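Local coordinates for protein galactan 1,3-beta-galactosidase (Phanerochaete chrysosporium, PDB 7BYS) that probably hydrolyses beta-1,3-galactan as an exo-acting glycosidase and carries a calcium-binding carbohydrate-binding module beside its catalytic domain, at residues Gly35-His40 and Phe45-Cys50; His99-Ser102 and Gly106-Met109; Arg259-Leu264 and Leu380-Asp385; Ala7-Thr12 and Tyr270-Leu275. All blocks are in the same frame, centred on the assembly; numbering follows the deposited sequence.

Interaction 1: residues Gly35-His40 and Phe45-Cys50; sequences GEDKSH and FKAVSC
D37 turns CG away from its backbone N (chi1 -177°), and K46 does likewise (chi1 177°) before running on extended to CE, which lays the lysine chain across the aspartate carboxylate. K46 CE comes within 3.6 Å of D37 OD2, while NZ bends off at chi4 (74°) toward the imidazole of H40, and the two charged groups stay apart. S39 OG also presses on the lysine, at 3.3 Å from K46 CE. The carboxylate is fixed from within its own segment: D37 OD1 accepts S39 N at 3.0 Å in an Asx turn and S39 OG as well, while OD2 forms a salt bridge with R61. This is the loop end of the beta hairpin of strands 30-36 and 48-53, within the first blade of the five-bladed GH43 propeller. Its backbones are tied by D37 N to A47 O (3.0 Å) and S49 N to G35 O (2.9 Å). An alanine in place of D37 would probably leave R61 without its charged mate and free the turn at S39 to shift. A water accepting from K46 N at 2.9 Å sits between the chains, close to D37 O. E36 and V48 form the non-hydrogen-bonded pair; the E36 carboxylate takes K38 NZ on OE1 at 2.8 Å and R82 N on OE2, next to the galactose-binding E81 and R82.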
loop_
_atom_site.group_PDB
_atom_site.type_symbol
_atom_site.label_atom_id
_atom_site.label_comp_id
_atom_site.label_asym_id
_atom_site.label_seq_id
_atom_site.Cartn_x
_atom_site.Cartn_y
_atom_site.Cartn_z
ATOM N N GLY A 35 1.195 1.653 12.228
ATOM C CA GLY A 35 0.422 0.704 11.452
ATOM C C GLY A 35 0.054 -0.503 12.275
ATOM O O GLY A 35 0.398 -0.613 13.455
ATOM N N GLU A 36 -0.666 -1.413 11.625
ATOM C CA GLU A 36 -1.065 -2.673 12.246
ATOM C C GLU A 36 0.095 -3.664 12.206
ATOM O O GLU A 36 0.646 -3.947 11.138
ATOM C CB GLU A 36 -2.249 -3.264 11.482
ATOM C CG GLU A 36 -3.404 -2.300 11.296
ATOM C CD GLU A 36 -4.210 -2.597 10.046
ATOM O OE1 GLU A 36 -4.014 -3.671 9.436
ATOM O OE2 GLU A 36 -5.021 -1.751 9.635
ATOM N N ASP A 37 0.444 -4.225 13.368
ATOM C CA ASP A 37 1.430 -5.304 13.426
ATOM C C ASP A 37 0.697 -6.608 13.144
ATOM O O ASP A 37 -0.146 -7.038 13.931
ATOM C CB ASP A 37 2.085 -5.326 14.804
ATOM C CG ASP A 37 3.179 -6.375 14.931
ATOM O OD1 ASP A 37 3.252 -7.298 14.096
ATOM O OD2 ASP A 37 3.977 -6.283 15.886
ATOM N N LYS A 38 0.998 -7.237 12.016
ATOM C CA LYS A 38 0.343 -8.486 11.652
ATOM C C LYS A 38 1.342 -9.637 11.600
ATOM O O LYS A 38 1.154 -10.588 10.850
ATOM C CB LYS A 38 -0.413 -8.338 10.333
ATOM C CG LYS A 38 -1.547 -7.319 10.420
ATOM C CD LYS A 38 -2.304 -7.167 9.101
ATOM C CE LYS A 38 -3.822 -7.257 9.311
ATOM N NZ LYS A 38 -4.349 -6.321 10.361
ATOM N N SER A 39 2.393 -9.579 12.424
ATOM C CA SER A 39 3.506 -10.515 12.280
ATOM C C SER A 39 3.123 -11.958 12.571
ATOM O O SER A 39 3.869 -12.865 12.189
ATOM C CB SER A 39 4.674 -10.103 13.169
ATOM O OG SER A 39 4.251 -10.040 14.510
ATOM N N HIS A 40 1.999 -12.204 13.239
ATOM C CA HIS A 40 1.553 -13.579 13.426
ATOM C C HIS A 40 0.376 -13.941 12.525
ATOM O O HIS A 40 -0.389 -14.869 12.819
ATOM C CB HIS A 40 1.340 -13.900 14.902
ATOM C CG HIS A 40 2.621 -13.913 15.681
ATOM N ND1 HIS A 40 2.767 -13.292 16.903
ATOM C CD2 HIS A 40 3.832 -14.444 15.383
ATOM C CE1 HIS A 40 4.006 -13.458 17.334
ATOM N NE2 HIS A 40 4.673 -14.153 16.429
ATOM N N PHE A 45 -5.923 -7.893 16.946
ATOM C CA PHE A 45 -5.003 -6.863 17.404
ATOM C C PHE A 45 -3.796 -7.474 18.102
ATOM O O PHE A 45 -3.941 -8.203 19.094
ATOM C CB PHE A 45 -5.735 -5.922 18.349
ATOM C CG PHE A 45 -4.897 -4.780 18.850
ATOM C CD1 PHE A 45 -4.049 -4.089 17.993
ATOM C CD2 PHE A 45 -4.987 -4.368 20.171
ATOM C CE1 PHE A 45 -3.308 -3.023 18.444
ATOM C CE2 PHE A 45 -4.240 -3.296 20.625
ATOM C CZ PHE A 45 -3.393 -2.632 19.765
ATOM N N LYS A 46 -2.609 -7.163 17.590
ATOM C CA LYS A 46 -1.349 -7.417 18.267
ATOM C C LYS A 46 -0.695 -6.136 18.757
ATOM O O LYS A 46 -0.318 -6.048 19.927
ATOM C CB LYS A 46 -0.380 -8.167 17.342
ATOM C CG LYS A 46 0.988 -8.406 17.975
ATOM C CD LYS A 46 1.884 -9.213 17.050
ATOM C CE LYS A 46 3.285 -9.357 17.624
ATOM N NZ LYS A 46 3.313 -10.331 18.749
ATOM N N ALA A 47 -0.553 -5.130 17.885
ATOM C CA ALA A 47 -0.007 -3.845 18.303
ATOM C C ALA A 47 -0.217 -2.828 17.196
ATOM O O ALA A 47 -0.345 -3.181 16.018
ATOM C CB ALA A 47 1.490 -3.949 18.611
ATOM N N VAL A 48 -0.240 -1.556 17.587
ATOM C CA VAL A 48 0.040 -0.466 16.655
ATOM C C VAL A 48 1.536 -0.202 16.774
ATOM O O VAL A 48 2.015 0.195 17.840
ATOM C CB VAL A 48 -0.777 0.796 16.967
ATOM C CG1 VAL A 48 -0.349 1.944 16.037
ATOM C CG2 VAL A 48 -2.271 0.532 16.808
ATOM N N SER A 49 2.273 -0.448 15.694
ATOM C CA SER A 49 3.703 -0.229 15.644
ATOM C C SER A 49 4.030 1.246 15.440
ATOM O O SER A 49 3.169 2.065 15.089
ATOM C CB SER A 49 4.305 -1.038 14.502
ATOM O OG SER A 49 3.648 -0.692 13.287
ATOM N N CYS A 50 5.299 1.581 15.668
ATOM C CA CYS A 50 5.789 2.938 15.488
ATOM C C CYS A 50 7.206 2.862 14.954
ATOM O O CYS A 50 8.102 2.375 15.655
ATOM C CB CYS A 50 5.782 3.692 16.825
ATOM S SG CYS A 50 5.913 5.519 16.621
HETATM O O HOH W 1 -2.148 -5.623 15.231
#

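Interaction 2: residues His99-Ser102 and Gly106-Met109; sequences HSDS and GAAM
D101 reaches across to the turn of G106-M109 with its carboxylate. Its CB carries CG to within 3.3 Å of A108 N, chi1 resting at an unusual -134°. From there OD1 gathers three backbone N-H groups: A107 N on the syn lone pair at 2.8 Å, S102 N on the anti lone pair at 2.9 Å, and A108 N from above the carboxylate plane at 3.0 Å. The A107 methyl group packs against the same oxygen. OD2, at the other tip, receives H99 NE2 on its anti lone pair at 2.6 Å, in the imidazole plane, which helps to fix the rotation of that ring. An asparagine in place of D101 would probably weaken this grip, because one carboxylate oxygen would become an amide nitrogen and either H99 or the turn would lose its acceptor. S100 and M109 form an antiparallel hydrogen-bonded pair, with S100 N to M109 O at 2.9 Å and M109 N to S100 O at 3.1 Å. The H99 side chain also lies beside the galactose-binding E81 and D137. In the second propeller blade, strand 93-101 runs between strand 79-88, bonded through H99 to E81 and D101 to V79, and strand 109-115, which this turn leads into.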
loop_
_atom_site.group_PDB
_atom_site.type_symbol
_atom_site.label_atom_id
_atom_site.label_comp_id
_atom_site.label_asym_id
_atom_site.label_seq_id
_atom_site.Cartn_x
_atom_site.Cartn_y
_atom_site.Cartn_z
ATOM N N HIS A 99 -9.878 2.411 13.571
ATOM C CA HIS A 99 -11.098 1.630 13.435
ATOM C C HIS A 99 -11.073 0.559 14.520
ATOM O O HIS A 99 -10.132 -0.245 14.583
ATOM C CB HIS A 99 -11.136 1.007 12.039
ATOM C CG HIS A 99 -12.247 0.019 11.820
ATOM N ND1 HIS A 99 -12.275 -0.797 10.711
ATOM C CD2 HIS A 99 -13.367 -0.269 12.528
ATOM C CE1 HIS A 99 -13.353 -1.561 10.752
ATOM N NE2 HIS A 99 -14.031 -1.266 11.847
ATOM N N SER A 100 -12.077 0.586 15.393
ATOM C CA SER A 100 -12.193 -0.342 16.508
ATOM C C SER A 100 -13.375 -1.262 16.225
ATOM O O SER A 100 -14.481 -0.788 15.942
ATOM C CB SER A 100 -12.402 0.463 17.791
ATOM O OG SER A 100 -12.684 -0.376 18.900
ATOM N N ASP A 101 -13.145 -2.573 16.253
ATOM C CA ASP A 101 -14.236 -3.463 15.878
ATOM C C ASP A 101 -14.108 -4.811 16.575
ATOM O O ASP A 101 -13.100 -5.117 17.226
ATOM C CB ASP A 101 -14.327 -3.638 14.352
ATOM C CG ASP A 101 -15.754 -3.501 13.833
ATOM O OD1 ASP A 101 -16.663 -4.118 14.442
ATOM O OD2 ASP A 101 -15.975 -2.766 12.842
ATOM N N SER A 102 -15.180 -5.593 16.452
ATOM C CA SER A 102 -15.189 -7.017 16.748
ATOM C C SER A 102 -14.701 -7.791 15.526
ATOM O O SER A 102 -14.609 -7.259 14.419
ATOM C CB SER A 102 -16.602 -7.459 17.137
ATOM O OG SER A 102 -17.524 -7.199 16.095
ATOM N N GLY A 106 -19.031 -6.232 13.225
ATOM C CA GLY A 106 -20.372 -5.797 13.542
ATOM C C GLY A 106 -20.478 -4.615 14.475
ATOM O O GLY A 106 -21.568 -4.054 14.609
ATOM N N ALA A 107 -19.383 -4.221 15.129
ATOM C CA ALA A 107 -19.404 -3.137 16.109
ATOM C C ALA A 107 -19.241 -1.757 15.475
ATOM O O ALA A 107 -19.865 -0.797 15.941
ATOM C CB ALA A 107 -18.322 -3.360 17.168
ATOM N N ALA A 108 -18.406 -1.642 14.437
ATOM C CA ALA A 108 -18.278 -0.431 13.618
ATOM C C ALA A 108 -18.075 0.838 14.451
ATOM O O ALA A 108 -18.873 1.771 14.409
ATOM C CB ALA A 108 -19.468 -0.287 12.668
ATOM N N MET A 109 -16.964 0.866 15.187
ATOM C CA MET A 109 -16.634 1.996 16.041
ATOM C C MET A 109 -15.287 2.603 15.663
ATOM O O MET A 109 -14.529 2.054 14.858
ATOM C CB MET A 109 -16.617 1.568 17.512
ATOM C CG MET A 109 -17.978 1.139 18.015
ATOM S SD MET A 109 -17.882 0.343 19.625
ATOM C CE MET A 109 -19.620 0.107 19.999
#

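Interaction 3: residues Arg259-Leu264 and Leu380-Asp385; sequences RWRPSL and LVDQPD
D382 and R261 share a water that donates to D382 OD1 at 2.8 Å and accepts from R261 NH2 at 2.9 Å. The pair spans two domains: R261 stands on the loop that follows strand 252-259 in the last blade of the GH43 propeller, D382 on the outer strand 379-383 of the beta-sandwich carbohydrate-binding module. Beside the water the two groups also meet directly, R261 NH1 donating to D382 OD2 at 3.1 Å in a salt bridge. The oxygen lies near the edge of the guanidinium, yet the donor stands above the carboxylate, whose plane is turned 84° from that of the arginine. This is therefore one direct bond and one water-mediated bond, and not a flat two-pronged pairing. R261 gets there with a fully extended chain, CG lying opposite the backbone N (chi1 -169°). L264 CD2 lies over one guanidinium face at 4.1 Å, and L264 N is bonded to R261 O, which closes the turn R261-L264. A GlcNAc of the protein's own glycan touches L380 and D382. Nearer the interior, R259 is held by W239 O and Y240 O, and D385 reaches back to R237 and Y240 of the propeller. P384, packed on F359 and V395 of the sandwich, completes the contact by placing its CG 4.2 Å from R259 CD.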
loop_
_atom_site.group_PDB
_atom_site.type_symbol
_atom_site.label_atom_id
_atom_site.label_comp_id
_atom_site.label_asym_id
_atom_site.label_seq_id
_atom_site.Cartn_x
_atom_site.Cartn_y
_atom_site.Cartn_z
ATOM N N ARG A 259 -0.968 -4.178 -0.073
ATOM C CA ARG A 259 -1.360 -5.354 -0.854
ATOM C C ARG A 259 -1.706 -6.425 0.171
ATOM O O ARG A 259 -0.817 -7.078 0.724
ATOM C CB ARG A 259 -0.253 -5.818 -1.799
ATOM C CG ARG A 259 -0.617 -7.119 -2.530
ATOM C CD ARG A 259 0.390 -7.448 -3.622
ATOM N NE ARG A 259 0.382 -6.397 -4.629
ATOM C CZ ARG A 259 1.410 -6.052 -5.393
ATOM N NH1 ARG A 259 2.589 -6.676 -5.287
ATOM N NH2 ARG A 259 1.268 -5.055 -6.252
ATOM N N TRP A 260 -2.998 -6.572 0.453
ATOM C CA TRP A 260 -3.438 -7.493 1.492
ATOM C C TRP A 260 -3.318 -8.922 0.995
ATOM O O TRP A 260 -3.755 -9.248 -0.116
ATOM C CB TRP A 260 -4.893 -7.208 1.845
ATOM C CG TRP A 260 -5.111 -5.856 2.441
ATOM C CD1 TRP A 260 -5.844 -4.844 1.905
ATOM C CD2 TRP A 260 -4.608 -5.376 3.695
ATOM N NE1 TRP A 260 -5.815 -3.751 2.734
ATOM C CE2 TRP A 260 -5.074 -4.054 3.848
ATOM C CE3 TRP A 260 -3.817 -5.936 4.707
ATOM C CZ2 TRP A 260 -4.772 -3.277 4.964
ATOM C CZ3 TRP A 260 -3.522 -5.163 5.822
ATOM C CH2 TRP A 260 -4.002 -3.848 5.940
ATOM N N ARG A 261 -2.746 -9.783 1.826
ATOM C CA ARG A 261 -2.609 -11.200 1.502
ATOM C C ARG A 261 -3.343 -11.979 2.585
ATOM O O ARG A 261 -2.749 -12.329 3.614
ATOM C CB ARG A 261 -1.135 -11.574 1.445
ATOM C CG ARG A 261 -0.933 -12.932 0.852
ATOM C CD ARG A 261 0.507 -13.203 0.649
ATOM N NE ARG A 261 0.677 -14.540 0.105
ATOM C CZ ARG A 261 1.848 -15.020 -0.269
ATOM N NH1 ARG A 261 2.925 -14.258 -0.150
ATOM N NH2 ARG A 261 1.938 -16.251 -0.759
ATOM N N PRO A 262 -4.642 -12.259 2.405
ATOM C CA PRO A 262 -5.430 -12.851 3.507
ATOM C C PRO A 262 -4.887 -14.156 4.069
ATOM O O PRO A 262 -5.008 -14.377 5.279
ATOM C CB PRO A 262 -6.826 -13.037 2.894
ATOM C CG PRO A 262 -6.884 -12.062 1.782
ATOM C CD PRO A 262 -5.480 -11.931 1.240
ATOM N N SER A 263 -4.273 -15.007 3.247
ATOM C CA SER A 263 -3.764 -16.284 3.739
ATOM C C SER A 263 -2.406 -16.170 4.422
ATOM O O SER A 263 -1.939 -17.153 5.007
ATOM C CB SER A 263 -3.689 -17.311 2.608
ATOM O OG SER A 263 -3.254 -16.712 1.401
ATOM N N LEU A 264 -1.765 -15.003 4.375
ATOM C CA LEU A 264 -0.462 -14.787 4.979
ATOM C C LEU A 264 -0.367 -13.290 5.275
ATOM O O LEU A 264 0.433 -12.550 4.680
ATOM C CB LEU A 264 0.657 -15.255 4.048
ATOM C CG LEU A 264 2.008 -15.566 4.694
ATOM C CD1 LEU A 264 1.907 -16.742 5.656
ATOM C CD2 LEU A 264 3.053 -15.833 3.622
ATOM N N LEU A 380 12.335 -18.538 -5.080
ATOM C CA LEU A 380 10.936 -18.612 -5.477
ATOM C C LEU A 380 10.281 -17.253 -5.282
ATOM O O LEU A 380 10.355 -16.674 -4.193
ATOM C CB LEU A 380 10.217 -19.672 -4.644
ATOM C CG LEU A 380 8.841 -20.094 -5.151
ATOM C CD1 LEU A 380 8.944 -20.764 -6.519
ATOM C CD2 LEU A 380 8.209 -21.032 -4.157
ATOM N N VAL A 381 9.661 -16.735 -6.340
ATOM C CA VAL A 381 9.042 -15.412 -6.319
ATOM C C VAL A 381 7.525 -15.571 -6.378
ATOM O O VAL A 381 6.998 -16.217 -7.288
ATOM C CB VAL A 381 9.551 -14.532 -7.472
ATOM C CG1 VAL A 381 8.895 -13.165 -7.406
ATOM C CG2 VAL A 381 11.071 -14.379 -7.404
ATOM N N ASP A 382 6.827 -14.967 -5.415
ATOM C CA ASP A 382 5.372 -15.033 -5.372
ATOM C C ASP A 382 4.772 -14.186 -6.484
ATOM O O ASP A 382 5.205 -13.055 -6.729
ATOM C CB ASP A 382 4.871 -14.450 -4.053
ATOM C CG ASP A 382 5.215 -15.308 -2.858
ATOM O OD1 ASP A 382 5.191 -16.550 -2.985
ATOM O OD2 ASP A 382 5.495 -14.722 -1.786
ATOM N N GLN A 383 3.735 -14.726 -7.130
ATOM C CA GLN A 383 3.029 -14.064 -8.226
ATOM C C GLN A 383 1.554 -13.954 -7.863
ATOM O O GLN A 383 0.767 -14.893 -8.090
ATOM C CB GLN A 383 3.240 -14.814 -9.541
ATOM C CG GLN A 383 4.695 -14.805 -9.964
ATOM C CD GLN A 383 4.944 -15.644 -11.200
ATOM O OE1 GLN A 383 4.614 -16.826 -11.230
ATOM N NE2 GLN A 383 5.490 -15.026 -12.235
ATOM N N PRO A 384 1.131 -12.817 -7.306
ATOM C CA PRO A 384 -0.284 -12.644 -6.962
ATOM C C PRO A 384 -1.183 -12.824 -8.177
ATOM O O PRO A 384 -0.764 -12.660 -9.331
ATOM C CB PRO A 384 -0.352 -11.195 -6.449
ATOM C CG PRO A 384 1.047 -10.877 -5.991
ATOM C CD PRO A 384 1.963 -11.663 -6.915
ATOM N N ASP A 385 -2.451 -13.152 -7.906
ATOM C CA ASP A 385 -3.462 -13.069 -8.952
ATOM C C ASP A 385 -3.431 -11.668 -9.549
ATOM O O ASP A 385 -3.352 -10.677 -8.822
ATOM C CB ASP A 385 -4.846 -13.362 -8.369
ATOM C CG ASP A 385 -5.192 -12.487 -7.170
ATOM O OD1 ASP A 385 -4.538 -12.616 -6.118
ATOM O OD2 ASP A 385 -6.133 -11.670 -7.286
HETATM O O HOH W 2 4.546 -17.511 -0.385
#

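Interaction 4: residues Ala7-Thr12 and Tyr270-Leu275; sequences AAWTDT and YIWYPL
The indole of W9 has Y270 CB lying over one face, 3.8 Å from the centroid of its six-membered ring and only 16° off the normal, a CH-pi contact. A water lies above the same face, displaced toward the rim. At the edge, near the ring plane, are A7 CB and W272 CB. W9 in turn drives its benzo edge into the face of W272: CZ3 stands over the centre of that indole, CH2 is 3.5 Å from W272 CD2, and the planes meet at 86° in a T-shaped pair. The phenol ring of Y270 is turned obliquely to W9, its centroid 5.6 Å from that of the W9 six-membered ring. W9 is directed into this place with CG beside its backbone N (chi1 -64°), which points the six-membered ring at strand 269-276, while NE1 bonds to V4 O. The water bridges the two backbones, donating to A7 O at 2.7 Å and accepting from Y270 N at 3.0 Å, and Y270 O lies 3.5 Å from W9 CZ2. Beyond the contact, Y270 OH bonds with I17 O and A19 N, and W33 of strand 30-36 meets both Y270 and W272. W9, Y270 and W272 form an aromatic cluster in which the N-terminal segment, leading toward the first blade of the GH43 beta-propeller, is packed onto a strand of the last.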
loop_
_atom_site.group_PDB
_atom_site.type_symbol
_atom_site.label_atom_id
_atom_site.label_comp_id
_atom_site.label_asym_id
_atom_site.label_seq_id
_atom_site.Cartn_x
_atom_site.Cartn_y
_atom_site.Cartn_z
ATOM N N ALA A 7 8.253 -5.695 -2.628
ATOM C CA ALA A 7 9.351 -6.359 -1.950
ATOM C C ALA A 7 9.064 -6.458 -0.454
ATOM O O ALA A 7 8.223 -5.742 0.094
ATOM C CB ALA A 7 10.642 -5.573 -2.164
ATOM N N ALA A 8 9.778 -7.360 0.209
ATOM C CA ALA A 8 9.707 -7.488 1.663
ATOM C C ALA A 8 10.595 -6.413 2.275
ATOM O O ALA A 8 11.818 -6.566 2.348
ATOM C CB ALA A 8 10.161 -8.881 2.095
ATOM N N TRP A 9 9.986 -5.314 2.705
ATOM C CA TRP A 9 10.740 -4.184 3.234
ATOM C C TRP A 9 11.113 -4.447 4.680
ATOM O O TRP A 9 10.287 -4.899 5.476
ATOM C CB TRP A 9 9.896 -2.915 3.235
ATOM C CG TRP A 9 9.480 -2.409 1.914
ATOM C CD1 TRP A 9 9.744 -2.957 0.696
ATOM C CD2 TRP A 9 8.708 -1.231 1.668
ATOM N NE1 TRP A 9 9.170 -2.201 -0.298
ATOM C CE2 TRP A 9 8.536 -1.129 0.274
ATOM C CE3 TRP A 9 8.162 -0.239 2.491
ATOM C CZ2 TRP A 9 7.829 -0.082 -0.322
ATOM C CZ3 TRP A 9 7.449 0.793 1.902
ATOM C CH2 TRP A 9 7.295 0.869 0.504
ATOM N N THR A 10 12.356 -4.129 5.019
ATOM C CA THR A 10 12.870 -4.376 6.354
ATOM C C THR A 10 13.220 -3.059 7.025
ATOM O O THR A 10 13.577 -2.074 6.365
ATOM C CB THR A 10 14.104 -5.295 6.336
ATOM O OG1 THR A 10 15.153 -4.688 5.572
ATOM C CG2 THR A 10 13.741 -6.646 5.739
ATOM N N ASP A 11 13.090 -3.058 8.346
ATOM C CA ASP A 11 13.501 -1.923 9.158
ATOM C C ASP A 11 15.019 -1.934 9.340
ATOM O O ASP A 11 15.725 -2.790 8.796
ATOM C CB ASP A 11 12.724 -1.901 10.478
ATOM C CG ASP A 11 12.960 -3.128 11.345
ATOM O OD1 ASP A 11 13.987 -3.821 11.161
ATOM O OD2 ASP A 11 12.124 -3.405 12.230
ATOM N N THR A 12 15.535 -0.983 10.129
ATOM C CA THR A 12 16.979 -0.900 10.332
ATOM C C THR A 12 17.539 -2.131 11.037
ATOM O O THR A 12 18.746 -2.384 10.956
ATOM C CB THR A 12 17.348 0.383 11.086
ATOM O OG1 THR A 12 16.607 0.440 12.309
ATOM C CG2 THR A 12 17.055 1.613 10.229
ATOM N N TYR A 270 3.727 -3.435 0.914
ATOM C CA TYR A 270 3.531 -1.996 0.902
ATOM C C TYR A 270 3.739 -1.523 -0.526
ATOM O O TYR A 270 4.817 -1.725 -1.104
ATOM C CB TYR A 270 4.519 -1.337 1.870
ATOM C CG TYR A 270 4.404 -1.945 3.251
ATOM C CD1 TYR A 270 3.271 -1.734 4.033
ATOM C CD2 TYR A 270 5.411 -2.765 3.760
ATOM C CE1 TYR A 270 3.144 -2.309 5.279
ATOM C CE2 TYR A 270 5.288 -3.359 5.012
ATOM C CZ TYR A 270 4.158 -3.123 5.768
ATOM O OH TYR A 270 4.027 -3.715 7.015
ATOM N N ILE A 271 2.694 -0.942 -1.099
ATOM C CA ILE A 271 2.682 -0.490 -2.477
ATOM C C ILE A 271 2.695 1.030 -2.403
ATOM O O ILE A 271 1.664 1.662 -2.141
ATOM C CB ILE A 271 1.452 -1.027 -3.222
ATOM C CG1 ILE A 271 1.306 -2.564 -3.069
ATOM C CG2 ILE A 271 1.508 -0.635 -4.690
ATOM C CD1 ILE A 271 2.546 -3.377 -3.408
ATOM N N TRP A 272 3.874 1.618 -2.584
ATOM C CA TRP A 272 4.052 3.067 -2.546
ATOM C C TRP A 272 4.506 3.542 -3.916
ATOM O O TRP A 272 5.498 3.030 -4.453
ATOM C CB TRP A 272 5.124 3.480 -1.546
ATOM C CG TRP A 272 4.814 3.300 -0.094
ATOM C CD1 TRP A 272 3.810 2.570 0.475
ATOM C CD2 TRP A 272 5.574 3.845 0.977
ATOM N NE1 TRP A 272 3.899 2.637 1.850
ATOM C CE2 TRP A 272 4.975 3.424 2.178
ATOM C CE3 TRP A 272 6.702 4.667 1.035
ATOM C CZ2 TRP A 272 5.469 3.802 3.425
ATOM C CZ3 TRP A 272 7.186 5.043 2.269
ATOM C CH2 TRP A 272 6.582 4.602 3.444
ATOM N N TYR A 273 3.795 4.520 -4.470
ATOM C CA TYR A 273 4.124 5.091 -5.765
ATOM C C TYR A 273 3.972 6.603 -5.709
ATOM O O TYR A 273 3.159 7.122 -4.932
ATOM C CB TYR A 273 3.168 4.578 -6.846
ATOM C CG TYR A 273 3.323 3.129 -7.219
ATOM C CD1 TYR A 273 4.542 2.623 -7.648
ATOM C CD2 TYR A 273 2.235 2.255 -7.155
ATOM C CE1 TYR A 273 4.675 1.281 -8.017
ATOM C CE2 TYR A 273 2.356 0.925 -7.523
ATOM C CZ TYR A 273 3.577 0.436 -7.936
ATOM O OH TYR A 273 3.673 -0.900 -8.287
ATOM N N PRO A 274 4.708 7.332 -6.541
ATOM C CA PRO A 274 4.419 8.760 -6.696
ATOM C C PRO A 274 2.989 8.952 -7.180
ATOM O O PRO A 274 2.478 8.188 -7.999
ATOM C CB PRO A 274 5.434 9.222 -7.756
ATOM C CG PRO A 274 6.516 8.147 -7.766
ATOM C CD PRO A 274 5.767 6.873 -7.456
ATOM N N LEU A 275 2.342 9.973 -6.655
ATOM C CA LEU A 275 1.023 10.389 -7.109
ATOM C C LEU A 275 1.267 11.732 -7.779
ATOM O O LEU A 275 1.491 12.740 -7.101
ATOM C CB LEU A 275 0.070 10.509 -5.928
ATOM C CG LEU A 275 -1.436 10.500 -6.177
ATOM C CD1 LEU A 275 -1.884 9.251 -6.942
ATOM C CD2 LEU A 275 -2.174 10.585 -4.837
HETATM O O HOH W 3 6.285 -3.909 -0.494
#

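Interactions 1 and 2 are local, each joining successive strands within its own blade, the first and the second, near the galactose-binding residues, with a carboxylate organising the turn; interaction 1 is buried, interaction 2 partly buried and farther from the centre of the chain. Their centres are about 17 Å apart. Interactions 3 and 4 tie parts distant in sequence, both using the last blade: interaction 4 is a buried aromatic contact to the N-terminal segment, whereas interaction 3 is a partly buried, partly hydrated salt bridge to the carbohydrate-binding module. These two touch where R259 CZ packs on I271 CD1 at 3.5 Å. Interaction 1 also reaches interaction 3, as W260 CH2 lies 3.5 Å from E36 OE1.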